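Methyl-coenzyme M reductase subunit beta (Methanosarcina barkeri, PDB 1E6Y) forms part of methyl-coenzyme M reductase, the nickel F430 enzyme that releases methane from methyl-coenzyme M, with coenzyme B as reductant, in the final step of methanogenesis. Local coordinates at residues L13-V18 against A428-L433; P25-A30 against M228-Q233; N98-K103 against S107-S112; A126-A131 against A155-Y160. All blocks are in the same frame, centred on the assembly; numbering follows the deposited sequence.

Contact 1. Residues L13-V18 against A428-L433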
loop_
_atom_site.group_PDB
_atom_site.type_symbol
_atom_site.label_atom_id
_atom_site.label_comp_id
_atom_site.label_asym_id
_atom_site.label_seq_id
_atom_site.Cartn_x
_atom_site.Cartn_y
_atom_site.Cartn_z
ATOM N N LEU E 13 -23.209 -39.951 -17.202
ATOM C CA LEU E 13 -24.033 -39.643 -16.035
ATOM C C LEU E 13 -23.383 -40.145 -14.745
ATOM O O LEU E 13 -22.988 -41.308 -14.650
ATOM C CB LEU E 13 -25.424 -40.271 -16.190
ATOM C CG LEU E 13 -26.409 -40.139 -15.024
ATOM C CD1 LEU E 13 -26.804 -38.686 -14.832
ATOM C CD2 LEU E 13 -27.638 -40.987 -15.306
ATOM N N LEU E 14 -23.259 -39.256 -13.762
ATOM C CA LEU E 14 -22.697 -39.620 -12.469
ATOM C C LEU E 14 -23.784 -39.757 -11.412
ATOM O O LEU E 14 -23.805 -40.727 -10.655
ATOM C CB LEU E 14 -21.673 -38.574 -12.022
ATOM C CG LEU E 14 -20.421 -38.430 -12.886
ATOM C CD1 LEU E 14 -19.488 -37.406 -12.257
ATOM C CD2 LEU E 14 -19.722 -39.779 -13.032
ATOM N N GLU E 15 -24.673 -38.771 -11.352
ATOM C CA GLU E 15 -25.750 -38.766 -10.370
ATOM C C GLU E 15 -26.946 -37.994 -10.911
ATOM O O GLU E 15 -26.791 -36.924 -11.496
ATOM C CB GLU E 15 -25.269 -38.126 -9.066
ATOM C CG GLU E 15 -26.205 -38.352 -7.888
ATOM C CD GLU E 15 -25.822 -37.547 -6.654
ATOM O OE1 GLU E 15 -24.665 -37.080 -6.560
ATOM O OE2 GLU E 15 -26.688 -37.382 -5.770
ATOM N N SER E 16 -28.141 -38.532 -10.693
ATOM C CA SER E 16 -29.365 -37.889 -11.155
ATOM C C SER E 16 -30.063 -37.153 -10.023
ATOM O O SER E 16 -29.822 -37.434 -8.850
ATOM C CB SER E 16 -30.316 -38.928 -11.746
ATOM O OG SER E 16 -29.723 -39.585 -12.851
ATOM N N ASN E 17 -30.929 -36.212 -10.385
ATOM C CA ASN E 17 -31.809 -35.538 -9.435
ATOM C C ASN E 17 -31.048 -34.932 -8.262
ATOM O O ASN E 17 -31.395 -35.147 -7.099
ATOM C CB ASN E 17 -32.879 -36.513 -8.933
ATOM C CG ASN E 17 -33.712 -37.084 -10.060
ATOM O OD1 ASN E 17 -34.306 -36.342 -10.836
ATOM N ND2 ASN E 17 -33.704 -38.404 -10.198
ATOM N N VAL E 18 -29.974 -34.218 -8.587
ATOM C CA VAL E 18 -29.189 -33.489 -7.596
ATOM C C VAL E 18 -29.766 -32.091 -7.399
ATOM O O VAL E 18 -29.847 -31.297 -8.344
ATOM C CB VAL E 18 -27.708 -33.374 -8.037
ATOM C CG1 VAL E 18 -26.902 -32.619 -6.990
ATOM C CG2 VAL E 18 -27.117 -34.760 -8.257
ATOM N N ALA E 428 -15.803 -35.946 -7.764
ATOM C CA ALA E 428 -15.733 -35.686 -6.327
ATOM C C ALA E 428 -17.074 -35.185 -5.795
ATOM O O ALA E 428 -17.588 -35.696 -4.798
ATOM C CB ALA E 428 -14.638 -34.661 -6.034
ATOM N N VAL E 429 -17.648 -34.202 -6.482
ATOM C CA VAL E 429 -18.912 -33.607 -6.067
ATOM C C VAL E 429 -20.078 -34.588 -6.199
ATOM O O VAL E 429 -20.975 -34.605 -5.356
ATOM C CB VAL E 429 -19.213 -32.323 -6.877
ATOM C CG1 VAL E 429 -20.613 -31.821 -6.573
ATOM C CG2 VAL E 429 -18.192 -31.247 -6.537
ATOM N N ALA E 430 -20.026 -35.451 -7.210
ATOM C CA ALA E 430 -21.057 -36.470 -7.404
ATOM C C ALA E 430 -20.883 -37.668 -6.463
ATOM O O ALA E 430 -21.705 -38.592 -6.464
ATOM C CB ALA E 430 -21.063 -36.935 -8.851
ATOM N N GLY E 431 -19.791 -37.665 -5.698
ATOM C CA GLY E 431 -19.562 -38.695 -4.698
ATOM C C GLY E 431 -19.201 -40.052 -5.271
ATOM O O GLY E 431 -19.419 -41.078 -4.627
ATOM N N VAL E 432 -18.626 -40.058 -6.470
ATOM C CA VAL E 432 -18.353 -41.301 -7.183
ATOM C C VAL E 432 -16.873 -41.687 -7.181
ATOM O O VAL E 432 -16.476 -42.642 -7.853
ATOM C CB VAL E 432 -18.861 -41.236 -8.646
ATOM C CG1 VAL E 432 -20.356 -40.959 -8.667
ATOM C CG2 VAL E 432 -18.114 -40.164 -9.417
ATOM N N LEU E 433 -16.060 -40.945 -6.432
ATOM C CA LEU E 433 -14.656 -41.299 -6.242
ATOM C C LEU E 433 -14.503 -42.343 -5.138
ATOM O O LEU E 433 -13.606 -43.204 -5.271
ATOM C CB LEU E 433 -13.826 -40.058 -5.892
ATOM C CG LEU E 433 -13.541 -39.040 -7.000
ATOM C CD1 LEU E 433 -12.594 -37.979 -6.470
ATOM C CD2 LEU E 433 -12.941 -39.725 -8.217
ATOM O OXT LEU E 433 -15.274 -42.285 -4.152
HETATM O O HOH W 1 -23.728 -34.271 -6.315
#
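L14 meets the tail of the chain with three of its carbons. Its CB lies 3.6 Å from the CB of A430, and its CD1 stands 3.8 Å from that same methyl, which therefore sits against both the root and the end of the leucine. The second methyl, CD2, reaches CG2 of V432 at 4.0 Å; the two side chains cross there at about a right angle. E15 brings a polar neighbour. With CG anti to the backbone N (chi1 -167°) and the rest of the chain extended, its OE1 comes to 3.3 Å from the O of A430. Both atoms are acceptors, so no bond joins them; instead a water donates to E15 OE1 at 3.0 Å and to the O of V429 at 2.9 Å, and it probably eases the approach of a carboxylate to these carbonyls. Further out, L14 also packs on I426 and K427 of helix 425-429. L14 and E15 both pair with I6 of strand 3-7, a classic beta bulge, and both direct their side chains to the tail. Across the contact, G431, with phi of 72°, returns its N to A428 O at 3.1 Å. The contact thus sets a bulged N-terminal beta hairpin against a helix C terminus closed by a Schellman motif.

Contact 2. Residues P25-A30 against M228-Q233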
loop_
_atom_site.group_PDB
_atom_site.type_symbol
_atom_site.label_atom_id
_atom_site.label_comp_id
_atom_site.label_asym_id
_atom_site.label_seq_id
_atom_site.Cartn_x
_atom_site.Cartn_y
_atom_site.Cartn_z
ATOM N N PRO E 25 -21.169 -24.440 -1.651
ATOM C CA PRO E 25 -19.955 -24.563 -0.836
ATOM C C PRO E 25 -20.253 -24.685 0.658
ATOM O O PRO E 25 -19.560 -25.397 1.385
ATOM C CB PRO E 25 -19.188 -23.283 -1.162
ATOM C CG PRO E 25 -19.589 -22.987 -2.574
ATOM C CD PRO E 25 -21.056 -23.337 -2.624
ATOM N N THR E 26 -21.358 -24.074 1.075
ATOM C CA THR E 26 -21.765 -24.048 2.474
ATOM C C THR E 26 -22.467 -25.336 2.929
ATOM O O THR E 26 -22.710 -25.523 4.123
ATOM C CB THR E 26 -22.697 -22.851 2.741
ATOM O OG1 THR E 26 -23.711 -22.804 1.729
ATOM C CG2 THR E 26 -21.907 -21.544 2.723
ATOM N N ARG E 27 -22.783 -26.220 1.983
ATOM C CA ARG E 27 -23.465 -27.476 2.301
ATOM C C ARG E 27 -22.731 -28.700 1.785
ATOM O O ARG E 27 -22.896 -29.801 2.330
ATOM C CB ARG E 27 -24.883 -27.494 1.688
ATOM C CG ARG E 27 -25.782 -26.418 2.249
ATOM C CD ARG E 27 -27.240 -26.531 1.767
ATOM N NE ARG E 27 -27.915 -25.280 2.105
ATOM C CZ ARG E 27 -27.999 -24.234 1.253
ATOM N NH1 ARG E 27 -28.584 -23.129 1.667
ATOM N NH2 ARG E 27 -27.472 -24.403 0.052
ATOM N N ASN E 28 -21.993 -28.547 0.690
ATOM C CA ASN E 28 -21.407 -29.697 0.005
ATOM C C ASN E 28 -20.110 -30.161 0.661
ATOM O O ASN E 28 -19.118 -29.433 0.682
ATOM C CB ASN E 28 -21.156 -29.367 -1.471
ATOM C CG ASN E 28 -20.830 -30.599 -2.297
ATOM O OD1 ASN E 28 -19.675 -31.016 -2.386
ATOM N ND2 ASN E 28 -21.854 -31.196 -2.896
ATOM N N ALA E 29 -20.110 -31.404 1.135
ATOM C CA ALA E 29 -18.963 -31.973 1.835
ATOM C C ALA E 29 -17.727 -32.103 0.945
ATOM O O ALA E 29 -16.613 -31.838 1.391
ATOM C CB ALA E 29 -19.331 -33.333 2.427
ATOM N N ALA E 30 -17.928 -32.482 -0.317
ATOM C CA ALA E 30 -16.821 -32.627 -1.267
ATOM C C ALA E 30 -16.132 -31.294 -1.555
ATOM O O ALA E 30 -14.902 -31.209 -1.549
ATOM C CB ALA E 30 -17.317 -33.254 -2.568
ATOM N N MET E 228 -32.084 -14.657 -2.847
ATOM C CA MET E 228 -32.369 -15.090 -4.215
ATOM C C MET E 228 -31.086 -15.332 -5.014
ATOM O O MET E 228 -31.082 -16.095 -5.983
ATOM C CB MET E 228 -33.239 -14.049 -4.931
ATOM C CG MET E 228 -32.490 -12.792 -5.368
ATOM S SD MET E 228 -33.548 -11.581 -6.189
ATOM C CE MET E 228 -34.244 -10.755 -4.751
ATOM N N PHE E 229 -29.991 -14.721 -4.575
ATOM C CA PHE E 229 -28.728 -14.831 -5.291
ATOM C C PHE E 229 -28.049 -16.179 -5.080
ATOM O O PHE E 229 -27.180 -16.562 -5.861
ATOM C CB PHE E 229 -27.795 -13.687 -4.893
ATOM C CG PHE E 229 -28.288 -12.334 -5.329
ATOM C CD1 PHE E 229 -29.052 -11.551 -4.469
ATOM C CD2 PHE E 229 -28.080 -11.892 -6.631
ATOM C CE1 PHE E 229 -29.608 -10.349 -4.903
ATOM C CE2 PHE E 229 -28.629 -10.690 -7.077
ATOM C CZ PHE E 229 -29.396 -9.917 -6.210
ATOM N N GLU E 230 -28.500 -16.936 -4.080
ATOM C CA GLU E 230 -27.979 -18.287 -3.904
ATOM C C GLU E 230 -28.413 -19.202 -5.043
ATOM O O GLU E 230 -27.567 -19.842 -5.669
ATOM C CB GLU E 230 -28.395 -18.898 -2.562
ATOM C CG GLU E 230 -27.829 -20.310 -2.388
ATOM C CD GLU E 230 -27.995 -20.888 -0.997
ATOM O OE1 GLU E 230 -29.061 -20.694 -0.379
ATOM O OE2 GLU E 230 -27.074 -21.605 -0.554
ATOM N N ARG E 231 -29.717 -19.258 -5.330
ATOM C CA ARG E 231 -30.176 -20.030 -6.495
ATOM C C ARG E 231 -29.457 -19.565 -7.761
ATOM O O ARG E 231 -29.003 -20.354 -8.574
ATOM C CB ARG E 231 -31.693 -19.877 -6.668
ATOM C CG ARG E 231 -32.239 -20.511 -7.951
ATOM C CD ARG E 231 -33.746 -20.260 -8.125
ATOM N NE ARG E 231 -34.195 -21.093 -9.250
ATOM C CZ ARG E 231 -34.534 -20.679 -10.468
ATOM N NH1 ARG E 231 -34.878 -21.593 -11.375
ATOM N NH2 ARG E 231 -34.547 -19.394 -10.808
ATOM N N HIS E 232 -29.329 -18.247 -7.900
ATOM C CA HIS E 232 -28.676 -17.645 -9.064
ATOM C C HIS E 232 -27.262 -18.187 -9.295
ATOM O O HIS E 232 -26.932 -18.631 -10.399
ATOM C CB HIS E 232 -28.625 -16.124 -8.898
ATOM C CG HIS E 232 -28.190 -15.397 -10.131
ATOM N ND1 HIS E 232 -26.869 -15.088 -10.388
ATOM C CD2 HIS E 232 -28.900 -14.900 -11.172
ATOM C CE1 HIS E 232 -26.787 -14.432 -11.531
ATOM N NE2 HIS E 232 -28.005 -14.303 -12.027
ATOM N N GLN E 233 -26.447 -18.201 -8.243
ATOM C CA GLN E 233 -25.063 -18.652 -8.365
ATOM C C GLN E 233 -24.945 -20.168 -8.507
ATOM O O GLN E 233 -24.092 -20.664 -9.243
ATOM C CB GLN E 233 -24.241 -18.167 -7.166
ATOM C CG GLN E 233 -24.097 -16.648 -7.096
ATOM C CD GLN E 233 -23.602 -16.049 -8.401
ATOM O OE1 GLN E 233 -24.335 -15.335 -9.084
ATOM N NE2 GLN E 233 -22.361 -16.354 -8.765
HETATM O O HOH W 2 -25.620 -20.881 1.552
#
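R27 and E230 form a salt bridge, their side chains arriving from opposite directions. The bond from R27 NH2 to E230 OE2, 2.9 Å long, is bent to 134° at the hydrogen. NH1 adds two weak bonds, a nearly straight one to OE1 at 3.2 Å and a bent one to OE2 at 3.1 Å. The carboxylate meets the edge of the guanidinium with the two planes 39° apart, so this is a twisted pairing in which NH2 approaches OE2 from above the carboxylate plane. A water donates to OE2 of E230 at 2.7 Å and also pairs with OG1 of T26, at 2.7 Å, tying the carboxylate to a second residue of 25-30. The guanidinium is shared: NH2 also binds M21 O, while NH1 finds its strongest partner in V91 O of the second subunit, another copy of this protein. Packing comes next, with E230 lying on F220 and M21, and T26 on V91 of the second subunit. Just past R27, the side chain of N28 caps the N of I31. What results is an ion pair at a subunit interface, joining helix 228-241 to the turn before the N-cap of helix 29-40.

Contact 3. Residues N98-K103 against S107-S112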
loop_
_atom_site.group_PDB
_atom_site.type_symbol
_atom_site.label_atom_id
_atom_site.label_comp_id
_atom_site.label_asym_id
_atom_site.label_seq_id
_atom_site.Cartn_x
_atom_site.Cartn_y
_atom_site.Cartn_z
ATOM N N ASN E 98 -0.395 -35.028 6.499
ATOM C CA ASN E 98 0.115 -35.821 5.391
ATOM C C ASN E 98 1.303 -35.126 4.742
ATOM O O ASN E 98 1.189 -33.995 4.269
ATOM C CB ASN E 98 -0.994 -36.049 4.359
ATOM C CG ASN E 98 -0.610 -37.069 3.305
ATOM O OD1 ASN E 98 -0.012 -38.101 3.611
ATOM N ND2 ASN E 98 -0.948 -36.780 2.051
ATOM N N VAL E 99 2.464 -35.770 4.813
ATOM C CA VAL E 99 3.671 -35.249 4.183
ATOM C C VAL E 99 4.240 -36.284 3.215
ATOM O O VAL E 99 4.666 -37.369 3.622
ATOM C CB VAL E 99 4.743 -34.876 5.233
ATOM C CG1 VAL E 99 5.959 -34.260 4.550
ATOM C CG2 VAL E 99 4.161 -33.905 6.249
ATOM N N ILE E 100 4.216 -35.943 1.931
ATOM C CA ILE E 100 4.582 -36.870 0.867
ATOM C C ILE E 100 5.778 -36.344 0.081
ATOM O O ILE E 100 5.841 -35.163 -0.264
ATOM C CB ILE E 100 3.398 -37.088 -0.114
ATOM C CG1 ILE E 100 2.195 -37.664 0.635
ATOM C CG2 ILE E 100 3.803 -38.034 -1.235
ATOM C CD1 ILE E 100 0.939 -37.739 -0.208
ATOM N N LYS E 101 6.731 -37.233 -0.177
ATOM C CA LYS E 101 7.847 -36.948 -1.068
ATOM C C LYS E 101 7.395 -37.086 -2.522
ATOM O O LYS E 101 6.785 -38.087 -2.899
ATOM C CB LYS E 101 8.996 -37.919 -0.779
ATOM C CG LYS E 101 10.243 -37.672 -1.603
ATOM C CD LYS E 101 11.257 -38.791 -1.425
ATOM C CE LYS E 101 10.795 -40.075 -2.092
ATOM N NZ LYS E 101 11.858 -41.114 -2.037
ATOM N N VAL E 102 7.660 -36.057 -3.322
ATOM C CA VAL E 102 7.290 -36.052 -4.737
ATOM C C VAL E 102 8.500 -35.711 -5.616
ATOM O O VAL E 102 9.465 -35.100 -5.144
ATOM C CB VAL E 102 6.081 -35.067 -5.007
ATOM C CG1 VAL E 102 5.743 -34.268 -3.753
ATOM C CG2 VAL E 102 6.371 -34.122 -6.170
ATOM N N LYS E 103 8.487 -36.210 -6.856
ATOM C CA LYS E 103 9.548 -35.956 -7.840
ATOM C C LYS E 103 10.909 -36.501 -7.413
ATOM O O LYS E 103 11.927 -35.813 -7.528
ATOM C CB LYS E 103 9.678 -34.454 -8.128
ATOM C CG LYS E 103 8.629 -33.889 -9.070
ATOM C CD LYS E 103 8.919 -32.424 -9.384
ATOM C CE LYS E 103 9.069 -31.593 -8.113
ATOM N NZ LYS E 103 9.059 -30.129 -8.383
ATOM N N SER E 107 10.779 -32.315 -4.138
ATOM C CA SER E 107 9.783 -31.494 -3.455
ATOM C C SER E 107 8.915 -32.302 -2.495
ATOM O O SER E 107 8.915 -33.534 -2.532
ATOM C CB SER E 107 8.898 -30.777 -4.477
ATOM O OG SER E 107 8.111 -31.694 -5.214
ATOM N N LEU E 108 8.227 -31.598 -1.597
ATOM C CA LEU E 108 7.313 -32.223 -0.644
ATOM C C LEU E 108 5.913 -31.636 -0.771
ATOM O O LEU E 108 5.755 -30.442 -1.024
ATOM C CB LEU E 108 7.792 -32.008 0.798
ATOM C CG LEU E 108 9.132 -32.582 1.258
ATOM C CD1 LEU E 108 9.397 -32.136 2.691
ATOM C CD2 LEU E 108 9.122 -34.102 1.159
ATOM N N LEU E 109 4.905 -32.480 -0.574
ATOM C CA LEU E 109 3.566 -32.020 -0.231
ATOM C C LEU E 109 3.450 -32.018 1.289
ATOM O O LEU E 109 3.705 -33.035 1.936
ATOM C CB LEU E 109 2.507 -32.956 -0.825
ATOM C CG LEU E 109 1.050 -32.760 -0.385
ATOM C CD1 LEU E 109 0.519 -31.416 -0.872
ATOM C CD2 LEU E 109 0.198 -33.898 -0.929
ATOM N N ILE E 110 3.163 -30.855 1.862
ATOM C CA ILE E 110 2.919 -30.760 3.296
ATOM C C ILE E 110 1.478 -30.352 3.542
ATOM O O ILE E 110 1.087 -29.218 3.258
ATOM C CB ILE E 110 3.852 -29.730 3.977
ATOM C CG1 ILE E 110 5.316 -30.068 3.686
ATOM C CG2 ILE E 110 3.607 -29.720 5.490
ATOM C CD1 ILE E 110 6.294 -29.093 4.294
ATOM N N GLN E 111 0.672 -31.307 3.990
ATOM C CA GLN E 111 -0.705 -31.032 4.370
ATOM C C GLN E 111 -0.811 -31.001 5.887
ATOM O O GLN E 111 -0.593 -32.015 6.555
ATOM C CB GLN E 111 -1.642 -32.101 3.801
ATOM C CG GLN E 111 -1.428 -32.371 2.323
ATOM C CD GLN E 111 -2.554 -33.166 1.707
ATOM O OE1 GLN E 111 -2.599 -34.390 1.821
ATOM N NE2 GLN E 111 -3.469 -32.475 1.036
ATOM N N SER E 112 -1.024 -29.804 6.428
ATOM C CA SER E 112 -1.267 -29.635 7.855
ATOM C C SER E 112 -2.543 -30.374 8.238
ATOM O O SER E 112 -3.454 -30.520 7.420
ATOM C CB SER E 112 -1.417 -28.148 8.194
ATOM O OG SER E 112 -0.156 -27.507 8.250
#
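The side chains of N98 and Q111 run side by side, pointing the same way, their amide planes turned 58° apart. An N-H of N98 ND2, almost in its own amide plane, meets OE1 of Q111 at 2.9 Å and 167°. The NE2 of Q111 goes to S41 OG on the next strand, so one side chain links three strands. Were Q111 an alanine, N98 ND2 and S41 OG would probably each lose a mate. Beneath the amides runs an antiparallel hairpin. N98 with Q111, I100 with L109 and V102 with S107 are hydrogen-bonded pairs, each with two backbone bonds. On the face of N98, I100 CD1 touches L109 CD2 at 4.0 Å; on the other, V99 CG2 meets I110 CG2 at 4.3 Å, and the K101 amine reaches D79. Near the turn, S107 OG is buried without a polar partner, 3.1 Å from both V102 CG2 and K103 CE. V102 is modelled nearly eclipsed there (chi1 7°), which may reflect strain or a doubtful rotamer. The chemistry is therefore uneven: amides satisfied at one end, a hydroxyl wedged among carbons at the other.

Contact 4. Residues A126-A131 against A155-Y160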
loop_
_atom_site.group_PDB
_atom_site.type_symbol
_atom_site.label_atom_id
_atom_site.label_comp_id
_atom_site.label_asym_id
_atom_site.label_seq_id
_atom_site.Cartn_x
_atom_site.Cartn_y
_atom_site.Cartn_z
ATOM N N ALA E 126 -0.647 -23.204 7.108
ATOM C CA ALA E 126 -0.074 -24.244 6.247
ATOM C C ALA E 126 1.327 -23.858 5.767
ATOM O O ALA E 126 2.230 -24.699 5.716
ATOM C CB ALA E 126 -0.981 -24.500 5.052
ATOM N N THR E 127 1.502 -22.579 5.438
ATOM C CA THR E 127 2.778 -22.066 4.959
ATOM C C THR E 127 3.776 -21.885 6.098
ATOM O O THR E 127 4.918 -22.324 6.002
ATOM C CB THR E 127 2.596 -20.720 4.230
ATOM O OG1 THR E 127 1.804 -20.923 3.053
ATOM C CG2 THR E 127 3.942 -20.134 3.824
ATOM N N THR E 128 3.343 -21.232 7.171
ATOM C CA THR E 128 4.249 -20.900 8.264
ATOM C C THR E 128 4.693 -22.137 9.040
ATOM O O THR E 128 5.872 -22.284 9.353
ATOM C CB THR E 128 3.614 -19.888 9.235
ATOM O OG1 THR E 128 2.391 -20.421 9.756
ATOM C CG2 THR E 128 3.329 -18.575 8.523
ATOM N N VAL E 129 3.756 -23.044 9.312
ATOM C CA VAL E 129 4.079 -24.301 9.985
ATOM C C VAL E 129 4.893 -25.217 9.069
ATOM O O VAL E 129 5.888 -25.801 9.496
ATOM C CB VAL E 129 2.801 -25.045 10.448
ATOM C CG1 VAL E 129 3.165 -26.400 11.041
ATOM C CG2 VAL E 129 2.056 -24.209 11.483
ATOM N N GLY E 130 4.496 -25.301 7.800
ATOM C CA GLY E 130 5.274 -26.058 6.831
ATOM C C GLY E 130 6.713 -25.575 6.729
ATOM O O GLY E 130 7.653 -26.364 6.852
ATOM N N ALA E 131 6.885 -24.261 6.599
ATOM C CA ALA E 131 8.213 -23.665 6.502
ATOM C C ALA E 131 8.991 -23.819 7.808
ATOM O O ALA E 131 10.177 -24.137 7.790
ATOM C CB ALA E 131 8.101 -22.194 6.120
ATOM N N ALA E 155 16.765 -19.657 3.295
ATOM C CA ALA E 155 16.724 -20.621 2.198
ATOM C C ALA E 155 15.295 -21.132 2.034
ATOM O O ALA E 155 14.837 -21.370 0.917
ATOM C CB ALA E 155 17.672 -21.783 2.472
ATOM N N VAL E 156 14.571 -21.192 3.149
ATOM C CA VAL E 156 13.190 -21.659 3.164
ATOM C C VAL E 156 12.194 -20.500 3.034
ATOM O O VAL E 156 11.314 -20.526 2.174
ATOM C CB VAL E 156 12.886 -22.450 4.467
ATOM C CG1 VAL E 156 11.470 -23.006 4.433
ATOM C CG2 VAL E 156 13.893 -23.579 4.645
ATOM N N TRP E 157 12.383 -19.462 3.847
ATOM C CA TRP E 157 11.411 -18.376 3.990
ATOM C C TRP E 157 11.661 -17.186 3.061
ATOM O O TRP E 157 10.863 -16.247 3.030
ATOM C CB TRP E 157 11.399 -17.867 5.435
ATOM C CG TRP E 157 10.810 -18.809 6.442
ATOM C CD1 TRP E 157 11.440 -19.856 7.048
ATOM C CD2 TRP E 157 9.530 -18.692 7.075
ATOM N NE1 TRP E 157 10.643 -20.387 8.034
ATOM C CE2 TRP E 157 9.463 -19.692 8.074
ATOM C CE3 TRP E 157 8.431 -17.835 6.901
ATOM C CZ2 TRP E 157 8.342 -19.859 8.896
ATOM C CZ3 TRP E 157 7.317 -18.001 7.720
ATOM C CH2 TRP E 157 7.284 -19.006 8.706
ATOM N N GLY E 158 12.819 -17.161 2.407
ATOM C CA GLY E 158 13.167 -16.034 1.556
ATOM C C GLY E 158 13.357 -14.730 2.314
ATOM O O GLY E 158 14.055 -14.688 3.328
ATOM N N SER E 159 12.703 -13.668 1.846
ATOM C CA SER E 159 12.877 -12.339 2.432
ATOM C C SER E 159 11.873 -11.987 3.527
ATOM O O SER E 159 11.920 -10.889 4.081
ATOM C CB SER E 159 12.837 -11.267 1.346
ATOM O OG SER E 159 14.137 -11.015 0.841
ATOM N N TYR E 160 10.971 -12.913 3.842
ATOM C CA TYR E 160 10.060 -12.738 4.974
ATOM C C TYR E 160 10.851 -12.712 6.288
ATOM O O TYR E 160 11.603 -13.643 6.573
ATOM C CB TYR E 160 9.035 -13.878 5.001
ATOM C CG TYR E 160 7.907 -13.663 5.991
ATOM C CD1 TYR E 160 6.861 -12.784 5.705
ATOM C CD2 TYR E 160 7.911 -14.297 7.237
ATOM C CE1 TYR E 160 5.853 -12.530 6.638
ATOM C CE2 TYR E 160 6.905 -14.055 8.176
ATOM C CZ TYR E 160 5.881 -13.170 7.869
ATOM O OH TYR E 160 4.893 -12.923 8.792
#
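A131 points its methyl at one face of the W157 indole. CB stands 3.7 Å from the centroid of the five-membered ring and 24° off the ring normal, a CH-pi contact, and its nearest ring atom is CE2, at 3.5 Å. One turn earlier in the same helix, T128 and W157 cross obliquely: T128 CB lies 3.8 Å from CH2 at the far end of the indole, while T128 O is 3.5 Å from CZ2. CG anti to the carbonyl carbon (chi1 -70°) carries the indole toward the helix, and chi2 of 82° turns its plane so that a face meets A131. V156, the residue before it, adds a second touch on A131, its CG1 resting 3.9 Å from A131 CB. The hydroxyl of T128 has its strongest partner in E221 O of the second subunit, another copy of this protein, and a further one in M124 O of its own chain. W157 NE1 makes a weak bond to T135 OG1, whose hydroxyl also binds A131 O, and K153 forms a cation-pi pair with the indole. Without the indole, as with a leucine here, a gap is likely to open beside the A131 methyl and K153 to lose its aromatic partner. With no hydrogen bond between the two segments, this buried interface relies on dispersion and close fit, the T128 hydroxyl and the indole N-H finding partners outside them.

From the N terminus, strand 13-19 comes first, and contact 1 closes almost the whole chain by bringing the tail at 428-433 back to it. Contact 2 is nested within that loop, joining the turn ahead of helix 29-40 to helix 228-241. The two adjoin, A30 packing on A428 and V429, and both tie the N-terminal family region to the C-terminal one. Inside the loop of contact 2, contacts 3 and 4 follow in series: a tight hairpin, then a link between helices 125-141 and 149-157. Their centres lie about 15 Å apart, with S112 against A126 and I110 against G130. Contacts 2 and 4 each touch the second subunit.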